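Local coordinates for protein organophosphorus hydrolase (Pseudomonas pseudoalcaligenes, PDB 4LE6) that probably hydrolyses organophosphate triesters, as a zinc-dependent phosphotriesterase of the metallo-beta-lactamase superfamily, at residues Ser60-Ile65 / Ala253-Lys258; Tyr92-Gly97 / Gln240-Trp245. All coordinates share one frame; numbering follows the deposited sequence.

Contact 1 (Ser60-Ile65 / Ala253-Lys258); sequences SLLKGI and AVQFAK
Leu62 overlaps two neighbouring side chains of segment Ala253-Lys258, one with each branch of its fork. Leu62 CD1 meets the methyl CG2 of Val254 at 4.2 Å, while Leu62 CD2 lies 4.4 Å from Gln255 CD, so that a leucine methyl abuts the carboxamide carbon. The polar atoms of that amide are engaged elsewhere: OE1 accepts from the backbone N of both Leu250 and Asn251, and NE2 donates to the carbonyl of Val261. Held through both its oxygen and its nitrogen, the carboxamide presents a fixed surface to Leu62.

Further along, Ile65 reaches Lys258. Its CG1 arm stands anti to the backbone N (chi1 -176°) and continues nearly straight to Ile65 CD1, 4.1 Å from Lys258 CD. The lysine chain, extended beyond CG, passes at about a right angle to the isoleucine and offers its aliphatic middle to this touch. Lys258 N donates to Val254 O (2.8 Å), closing the turn that brings Val254 and Lys258 to the same side. Helix 67-76 completes the apolar cluster, with Leu70 against Leu62, Ile65 and Val254, and Leu73 against Ile65.

The packing joins the N-terminal part of the chain, where strand 62-63 pairs antiparallel with strand 262-263, to the connection that follows strand 240-246. Its Gln255 end approaches the dinuclear zinc site: that side chain is about 8 Å from those of the zinc ligands His226 and His294 and about 10 Å from a zinc ion, so this packing flanks the metal site of the metallo-beta-lactamase fold.

Contact 2 (Tyr92-Gly97 / Gln240-Trp245); sequences YLINTG and QSLLVW
This is an apolar contact between two strands of different sheets, one from each layer of the sandwich, deep in the interior of the subunit. Strand 92-95 and strand 240-245 run in roughly opposite directions, 147° apart, and their axes approach to 10.1 Å, a spacing bridged by side chains alone. Alternate residues do the work: Tyr92 and Ile94 point toward Leu242 and Val244.

Val244 stands in the middle, with one methyl for each partner. Val244 CG1 touches Tyr92 CD2 at 3.8 Å, approaching the ring obliquely, and Val244 CG2 lies 4.1 Å from Ile94 CD1. Such interlocking of facing sheets forms the core of the alpha-beta/beta-alpha sandwich of metallo-beta-lactamases, in which the helices flank the paired sheets and the metals bind at one edge. Ile94 CD1 also reaches Leu242 CD2, at 4.2 Å. Two features of the isoleucine allow this double contact: CG1 lies anti to the carbonyl carbon (chi1 -60°), and the chain is straight from there to CD1. Ile103 packs on both Ile94 and Val244, and Ala291 on both Tyr92 and Leu242.

Although its ring is packed among apolar groups, the Tyr92 hydroxyl is satisfied by the carbonyl of Pro298, with a weak second bond to that of Gly292. Beyond Ile94 the strand ends in an Asx turn, Asn95 OD1 accepting from Gly97 N at 3.0 Å, nearly in line with the amide C=O. The other end of that amide, ND2, bonds Tyr127 OH and the carbonyl of Pro27 of the second subunit.

How the contacts relate
The two contacts lie on opposite sides of the chain's centre, their own centres 27 Å apart. Along the sequence the segments run Ser60-Ile65, Tyr92-Gly97, Gln240-Trp245 and Ala253-Lys258, so contact 1 brackets contact 2. Their second segments follow one another, as strand 240-246 leads into helix 252-255; on the chain between them lies Asp247, which ligates both zinc ions. Phe256 CZ meets Trp245 CH2 at 3.8 Å, a direct touch between their second segments. Contact 2 ties the two sheets together at the core, whereas contact 1 packs strand 62-63 and the residues after it against helix 252-255 and the connection past it, with one end, Gln255, near the metal site.

Contact 1 (Ser60-Ile65 / Ala253-Lys258)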
# COMPACT_ATOMS: atom_id res chain seq x y z
N SER A 60 -20.20 14.15 5.23
CA SER A 60 -21.04 14.88 6.19
C SER A 60 -21.18 14.15 7.53
O SER A 60 -21.64 14.72 8.51
CB SER A 60 -22.44 15.10 5.61
OG SER A 60 -23.11 13.85 5.46
N LEU A 61 -20.79 12.87 7.57
CA LEU A 61 -20.82 12.13 8.83
C LEU A 61 -19.64 12.48 9.74
O LEU A 61 -19.62 12.09 10.91
CB LEU A 61 -20.82 10.62 8.57
CG LEU A 61 -22.10 10.12 7.87
CD1 LEU A 61 -21.97 8.66 7.48
CD2 LEU A 61 -23.34 10.34 8.75
N LEU A 62 -18.65 13.21 9.22
CA LEU A 62 -17.54 13.65 10.06
C LEU A 62 -17.93 15.01 10.58
O LEU A 62 -18.39 15.84 9.82
CB LEU A 62 -16.24 13.75 9.27
CG LEU A 62 -15.70 12.44 8.71
CD1 LEU A 62 -14.61 12.75 7.71
CD2 LEU A 62 -15.20 11.54 9.83
N LYS A 63 -17.75 15.25 11.88
CA LYS A 63 -18.18 16.50 12.49
C LYS A 63 -17.10 17.15 13.36
O LYS A 63 -16.14 16.49 13.77
CB LYS A 63 -19.44 16.25 13.34
CG LYS A 63 -20.71 16.10 12.51
CD LYS A 63 -21.16 17.44 11.92
CE LYS A 63 -22.35 17.29 10.96
NZ LYS A 63 -21.93 17.12 9.52
N GLY A 64 -17.26 18.44 13.62
CA GLY A 64 -16.29 19.19 14.40
C GLY A 64 -15.32 19.96 13.52
O GLY A 64 -14.34 20.52 14.00
N ILE A 65 -15.62 20.01 12.22
CA ILE A 65 -14.76 20.69 11.26
C ILE A 65 -15.59 21.40 10.18
O ILE A 65 -16.59 20.85 9.72
CB ILE A 65 -13.79 19.68 10.59
CG1 ILE A 65 -12.83 20.40 9.65
CG2 ILE A 65 -14.56 18.58 9.85
CD1 ILE A 65 -11.64 19.55 9.26
N ALA A 253 -7.36 10.61 6.45
CA ALA A 253 -6.97 11.89 5.85
C ALA A 253 -7.35 13.05 6.73
O ALA A 253 -6.86 14.15 6.52
CB ALA A 253 -7.59 12.06 4.47
N VAL A 254 -8.22 12.81 7.71
CA VAL A 254 -8.75 13.89 8.54
C VAL A 254 -8.37 13.75 10.00
O VAL A 254 -7.97 14.72 10.63
CB VAL A 254 -10.29 13.95 8.44
CG1 VAL A 254 -10.88 15.00 9.38
CG2 VAL A 254 -10.73 14.22 7.02
N GLN A 255 -8.51 12.54 10.54
CA GLN A 255 -8.51 12.34 11.99
C GLN A 255 -7.13 12.08 12.61
O GLN A 255 -7.00 12.07 13.82
CB GLN A 255 -9.47 11.21 12.37
CG GLN A 255 -10.95 11.55 12.09
CD GLN A 255 -11.87 10.40 12.46
OE1 GLN A 255 -11.88 9.37 11.81
NE2 GLN A 255 -12.64 10.57 13.53
N PHE A 256 -6.12 11.83 11.78
CA PHE A 256 -4.75 11.89 12.28
C PHE A 256 -4.38 13.35 12.44
O PHE A 256 -3.98 13.78 13.53
CB PHE A 256 -3.79 11.18 11.34
CG PHE A 256 -3.82 9.67 11.47
CD1 PHE A 256 -3.14 9.04 12.50
CD2 PHE A 256 -4.50 8.89 10.55
CE1 PHE A 256 -3.15 7.65 12.61
CE2 PHE A 256 -4.52 7.51 10.66
CZ PHE A 256 -3.85 6.88 11.69
N ALA A 257 -4.56 14.14 11.38
CA ALA A 257 -4.24 15.56 11.45
C ALA A 257 -5.12 16.30 12.48
O ALA A 257 -4.66 17.20 13.18
CB ALA A 257 -4.38 16.21 10.09
N LYS A 258 -6.40 15.92 12.56
CA LYS A 258 -7.35 16.58 13.46
C LYS A 258 -8.18 15.54 14.23
O LYS A 258 -9.34 15.28 13.89
CB LYS A 258 -8.23 17.53 12.65
CG LYS A 258 -7.39 18.58 11.92
CD LYS A 258 -8.19 19.82 11.54
CE LYS A 258 -7.30 20.85 10.83
NZ LYS A 258 -8.09 21.95 10.20

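Contact 2 (Tyr92-Gly97 / Gln240-Trp245)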
# COMPACT_ATOMS: atom_id res chain seq x y z
N TYR A 92 -8.01 -8.81 10.83
CA TYR A 92 -6.62 -9.25 10.98
C TYR A 92 -6.50 -10.65 11.55
O TYR A 92 -7.14 -10.96 12.53
CB TYR A 92 -5.85 -8.24 11.82
CG TYR A 92 -5.84 -6.91 11.11
CD1 TYR A 92 -4.87 -6.63 10.15
CD2 TYR A 92 -6.84 -5.98 11.32
CE1 TYR A 92 -4.87 -5.44 9.48
CE2 TYR A 92 -6.85 -4.79 10.64
CZ TYR A 92 -5.87 -4.54 9.71
OH TYR A 92 -5.87 -3.35 9.00
N LEU A 93 -5.66 -11.47 10.94
CA LEU A 93 -5.48 -12.86 11.35
C LEU A 93 -4.06 -12.99 11.84
O LEU A 93 -3.13 -12.72 11.08
CB LEU A 93 -5.70 -13.78 10.16
CG LEU A 93 -5.56 -15.28 10.37
CD1 LEU A 93 -6.62 -15.78 11.33
CD2 LEU A 93 -5.67 -15.98 9.03
N ILE A 94 -3.87 -13.35 13.10
CA ILE A 94 -2.54 -13.42 13.67
C ILE A 94 -2.27 -14.84 14.14
O ILE A 94 -3.04 -15.42 14.92
CB ILE A 94 -2.37 -12.40 14.81
CG1 ILE A 94 -2.60 -10.99 14.25
CG2 ILE A 94 -0.98 -12.48 15.42
CD1 ILE A 94 -2.59 -9.90 15.27
N ASN A 95 -1.20 -15.41 13.60
CA ASN A 95 -0.75 -16.75 13.98
C ASN A 95 0.38 -16.55 14.98
O ASN A 95 1.47 -16.09 14.61
CB ASN A 95 -0.27 -17.51 12.73
CG ASN A 95 0.17 -18.93 13.04
OD1 ASN A 95 0.66 -19.21 14.12
ND2 ASN A 95 -0.01 -19.84 12.07
N THR A 96 0.10 -16.84 16.25
CA THR A 96 1.04 -16.59 17.33
C THR A 96 1.87 -17.83 17.65
O THR A 96 2.61 -17.84 18.63
CB THR A 96 0.31 -16.22 18.63
OG1 THR A 96 -0.42 -17.36 19.12
CG2 THR A 96 -0.63 -15.09 18.41
N GLY A 97 1.73 -18.88 16.85
CA GLY A 97 2.27 -20.18 17.20
C GLY A 97 1.37 -20.94 18.17
O GLY A 97 1.04 -22.10 17.94
N GLN A 240 8.52 -6.59 19.65
CA GLN A 240 7.63 -5.85 18.75
C GLN A 240 6.21 -5.88 19.27
O GLN A 240 5.79 -6.86 19.89
CB GLN A 240 7.67 -6.47 17.34
CG GLN A 240 9.08 -6.60 16.76
CD GLN A 240 9.78 -5.26 16.64
OE1 GLN A 240 9.25 -4.34 16.02
NE2 GLN A 240 10.95 -5.15 17.24
N SER A 241 5.47 -4.82 18.99
CA SER A 241 4.08 -4.71 19.43
C SER A 241 3.21 -4.24 18.29
O SER A 241 3.61 -3.37 17.51
CB SER A 241 3.96 -3.71 20.58
OG SER A 241 4.72 -4.13 21.68
N LEU A 242 2.02 -4.82 18.22
CA LEU A 242 1.02 -4.44 17.26
C LEU A 242 -0.30 -4.24 17.97
O LEU A 242 -0.74 -5.09 18.74
CB LEU A 242 0.85 -5.52 16.18
CG LEU A 242 -0.33 -5.33 15.21
CD1 LEU A 242 -0.22 -4.03 14.43
CD2 LEU A 242 -0.38 -6.49 14.25
N LEU A 243 -0.92 -3.10 17.72
CA LEU A 243 -2.21 -2.81 18.31
C LEU A 243 -3.26 -2.88 17.21
O LEU A 243 -3.25 -2.07 16.28
CB LEU A 243 -2.22 -1.43 18.95
CG LEU A 243 -3.51 -1.08 19.69
CD1 LEU A 243 -3.60 -1.83 21.02
CD2 LEU A 243 -3.60 0.42 19.90
N VAL A 244 -4.14 -3.87 17.30
CA VAL A 244 -5.24 -4.00 16.37
C VAL A 244 -6.35 -3.18 16.98
O VAL A 244 -6.99 -3.63 17.95
CB VAL A 244 -5.68 -5.44 16.18
CG1 VAL A 244 -6.77 -5.52 15.11
CG2 VAL A 244 -4.47 -6.29 15.82
N TRP A 245 -6.57 -1.99 16.44
CA TRP A 245 -7.18 -0.95 17.27
C TRP A 245 -8.67 -0.75 17.06
O TRP A 245 -9.32 -0.07 17.84
CB TRP A 245 -6.40 0.39 17.24
CG TRP A 245 -6.55 1.28 16.04
CD1 TRP A 245 -7.38 1.13 14.97
CD2 TRP A 245 -5.81 2.50 15.81
NE1 TRP A 245 -7.22 2.19 14.09
CE2 TRP A 245 -6.26 3.03 14.59
CE3 TRP A 245 -4.83 3.18 16.53
CZ2 TRP A 245 -5.75 4.22 14.06
CZ3 TRP A 245 -4.33 4.36 16.01
CH2 TRP A 245 -4.79 4.87 14.78